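Local coordinates for putative branched-chain amino acid aminotransferase IlvE (Streptococcus mutans, PDB 4DQN), which probably transfers the amino group of leucine, isoleucine or valine to 2-oxoglutarate, using pyridoxal phosphate, in branched-chain amino acid metabolism, at residues Ala125-Arg130 against Ile152-Val157. Residues are numbered along the deposited sequence; the frame is centred on the assembly and turned at random.
Sequences ATLYLR and IFAMPV
Arg130 and Phe153 meet near the middle of an antiparallel β-hairpin formed by strands 126-136 and 147-157 in the seven-stranded antiparallel sheet of this class-IV aminotransferase. The two side chains run side by side in the same direction, and the aliphatic base of Arg130 lies over one face of the Phe153 ring: its CB is 4.2 Å from the ring centroid, a CH-pi contact offset toward the rim, while Arg130 CG reaches Phe153 CZ at 3.7 Å. The Phe153 ring turns beneath the arginine because Phe153 CG sits between its backbone N and carbonyl carbon (chi1 59°).

On the same face of the sheet, the methyl CE of Met155 comes to the edge of the Tyr128 ring, 4.2 Å from CD2. Val157 CG1 packs on Tyr128 CB, and Val157 CG2 approaches Thr126 OG1 at 3.4 Å. Within these segments the opposite face is aliphatic: Ala154 CB touches Leu127 CD2 and Leu129 CD1, and Ile152 CG2 reaches Leu129 CG; helix 100-113 packs against Leu129, Ile152 and Ala154.

Three hydrogen-bonded pairs, Thr126 with Val157, Tyr128 with Met155 and Arg130 with Phe153, set this register. In the last, Arg130 N to Phe153 O is short and almost straight (2.8 Å, 177°), whereas the return bond from Phe153 N to Arg130 O stretches to 3.3 Å with the donor well above the carbonyl plane. The sheet continues with strand 59-68 beside 126-136 and strand 24-30 beside 147-157.

Ile140 of the second subunit packs on Tyr128, Arg130 and Met155, and Arg130 NE is hydrogen-bonded to ND1 of His55 of that subunit. The Tyr128 side chain lies about 6 Å from that of Lys188, the predicted cofactor lysine, and Tyr128 OH accepts a weak, bent hydrogen bond from Arg130 NH1 at 2.8 Å.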
loop_
_atom_site.group_PDB
_atom_site.type_symbol
_atom_site.label_atom_id
_atom_site.label_comp_id
_atom_site.label_asym_id
_atom_site.label_seq_id
_atom_site.Cartn_x
_atom_site.Cartn_y
_atom_site.Cartn_z
ATOM N N ALA A 125 -22.327 -17.921 13.314
ATOM C CA ALA A 125 -22.174 -16.869 12.315
ATOM C C ALA A 125 -22.405 -15.500 12.949
ATOM O O ALA A 125 -23.067 -15.380 13.989
ATOM C CB ALA A 125 -23.126 -17.092 11.162
ATOM N N THR A 126 -21.859 -14.463 12.320
ATOM C CA THR A 126 -21.843 -13.138 12.926
ATOM C C THR A 126 -22.059 -12.057 11.875
ATOM O O THR A 126 -22.070 -12.338 10.678
ATOM C CB THR A 126 -20.481 -12.864 13.595
ATOM O OG1 THR A 126 -19.436 -13.008 12.617
ATOM C CG2 THR A 126 -20.231 -13.827 14.752
ATOM N N LEU A 127 -22.233 -10.818 12.323
ATOM C CA LEU A 127 -22.249 -9.695 11.400
ATOM C C LEU A 127 -20.855 -9.081 11.397
ATOM O O LEU A 127 -20.414 -8.519 12.398
ATOM C CB LEU A 127 -23.286 -8.639 11.813
ATOM C CG LEU A 127 -23.450 -7.506 10.782
ATOM C CD1 LEU A 127 -24.148 -8.016 9.542
ATOM C CD2 LEU A 127 -24.200 -6.298 11.366
ATOM N N TYR A 128 -20.152 -9.195 10.278
ATOM C CA TYR A 128 -18.805 -8.634 10.181
ATOM C C TYR A 128 -18.877 -7.162 9.778
ATOM O O TYR A 128 -19.545 -6.814 8.808
ATOM C CB TYR A 128 -17.977 -9.424 9.164
ATOM C CG TYR A 128 -16.555 -8.919 9.000
ATOM C CD1 TYR A 128 -15.595 -9.129 9.993
ATOM C CD2 TYR A 128 -16.174 -8.241 7.849
ATOM C CE1 TYR A 128 -14.289 -8.668 9.837
ATOM C CE2 TYR A 128 -14.874 -7.786 7.679
ATOM C CZ TYR A 128 -13.945 -8.000 8.673
ATOM O OH TYR A 128 -12.662 -7.533 8.504
ATOM N N LEU A 129 -18.185 -6.312 10.532
ATOM C CA LEU A 129 -18.123 -4.888 10.247
ATOM C C LEU A 129 -16.764 -4.572 9.654
ATOM O O LEU A 129 -15.744 -5.018 10.173
ATOM C CB LEU A 129 -18.281 -4.088 11.544
ATOM C CG LEU A 129 -19.704 -3.668 11.927
ATOM C CD1 LEU A 129 -20.629 -4.845 11.925
ATOM C CD2 LEU A 129 -19.741 -3.004 13.293
ATOM N N ARG A 130 -16.765 -3.800 8.572
ATOM C CA ARG A 130 -15.546 -3.322 7.937
ATOM C C ARG A 130 -15.495 -1.782 7.926
ATOM O O ARG A 130 -16.024 -1.134 7.001
ATOM C CB ARG A 130 -15.470 -3.851 6.505
ATOM C CG ARG A 130 -14.259 -3.340 5.716
ATOM C CD ARG A 130 -12.971 -3.894 6.310
ATOM N NE ARG A 130 -12.162 -4.389 5.222
ATOM C CZ ARG A 130 -11.721 -5.628 5.097
ATOM N NH1 ARG A 130 -11.933 -6.557 6.030
ATOM N NH2 ARG A 130 -11.012 -5.905 4.038
ATOM N N ILE A 152 -18.301 2.661 7.689
ATOM C CA ILE A 152 -18.410 1.279 8.151
ATOM C C ILE A 152 -19.556 0.597 7.432
ATOM O O ILE A 152 -20.717 1.016 7.557
ATOM C CB ILE A 152 -18.677 1.167 9.669
ATOM C CG1 ILE A 152 -17.651 1.968 10.489
ATOM C CG2 ILE A 152 -18.666 -0.304 10.099
ATOM C CD1 ILE A 152 -17.836 1.817 12.030
ATOM N N PHE A 153 -19.232 -0.453 6.680
ATOM C CA PHE A 153 -20.251 -1.304 6.083
ATOM C C PHE A 153 -20.182 -2.711 6.675
ATOM O O PHE A 153 -19.210 -3.057 7.356
ATOM C CB PHE A 153 -20.186 -1.317 4.545
ATOM C CG PHE A 153 -18.873 -1.779 3.964
ATOM C CD1 PHE A 153 -17.842 -0.870 3.739
ATOM C CD2 PHE A 153 -18.701 -3.100 3.566
ATOM C CE1 PHE A 153 -16.642 -1.281 3.175
ATOM C CE2 PHE A 153 -17.499 -3.530 3.005
ATOM C CZ PHE A 153 -16.466 -2.616 2.794
ATOM N N ALA A 154 -21.232 -3.500 6.453
ATOM C CA ALA A 154 -21.385 -4.775 7.155
ATOM C C ALA A 154 -21.852 -5.908 6.254
ATOM O O ALA A 154 -22.448 -5.684 5.200
ATOM C CB ALA A 154 -22.342 -4.615 8.342
ATOM N N MET A 155 -21.590 -7.138 6.687
ATOM C CA MET A 155 -22.019 -8.312 5.942
ATOM C C MET A 155 -22.037 -9.504 6.883
ATOM O O MET A 155 -21.174 -9.638 7.756
ATOM C CB MET A 155 -21.084 -8.591 4.757
ATOM C CG MET A 155 -19.661 -8.947 5.164
ATOM S SD MET A 155 -18.421 -7.975 4.281
ATOM C CE MET A 155 -18.681 -6.352 5.022
ATOM N N PRO A 156 -23.040 -10.373 6.726
ATOM C CA PRO A 156 -23.055 -11.571 7.567
ATOM C C PRO A 156 -21.975 -12.555 7.098
ATOM O O PRO A 156 -21.799 -12.727 5.885
ATOM C CB PRO A 156 -24.461 -12.129 7.333
ATOM C CG PRO A 156 -24.825 -11.671 5.943
ATOM C CD PRO A 156 -24.207 -10.291 5.827
ATOM N N VAL A 157 -21.234 -13.160 8.028
ATOM C CA VAL A 157 -20.216 -14.139 7.637
ATOM C C VAL A 157 -20.427 -15.442 8.402
ATOM O O VAL A 157 -20.985 -15.428 9.492
ATOM C CB VAL A 157 -18.770 -13.606 7.847
ATOM C CG1 VAL A 157 -18.534 -12.349 6.996
ATOM C CG2 VAL A 157 -18.485 -13.313 9.318
#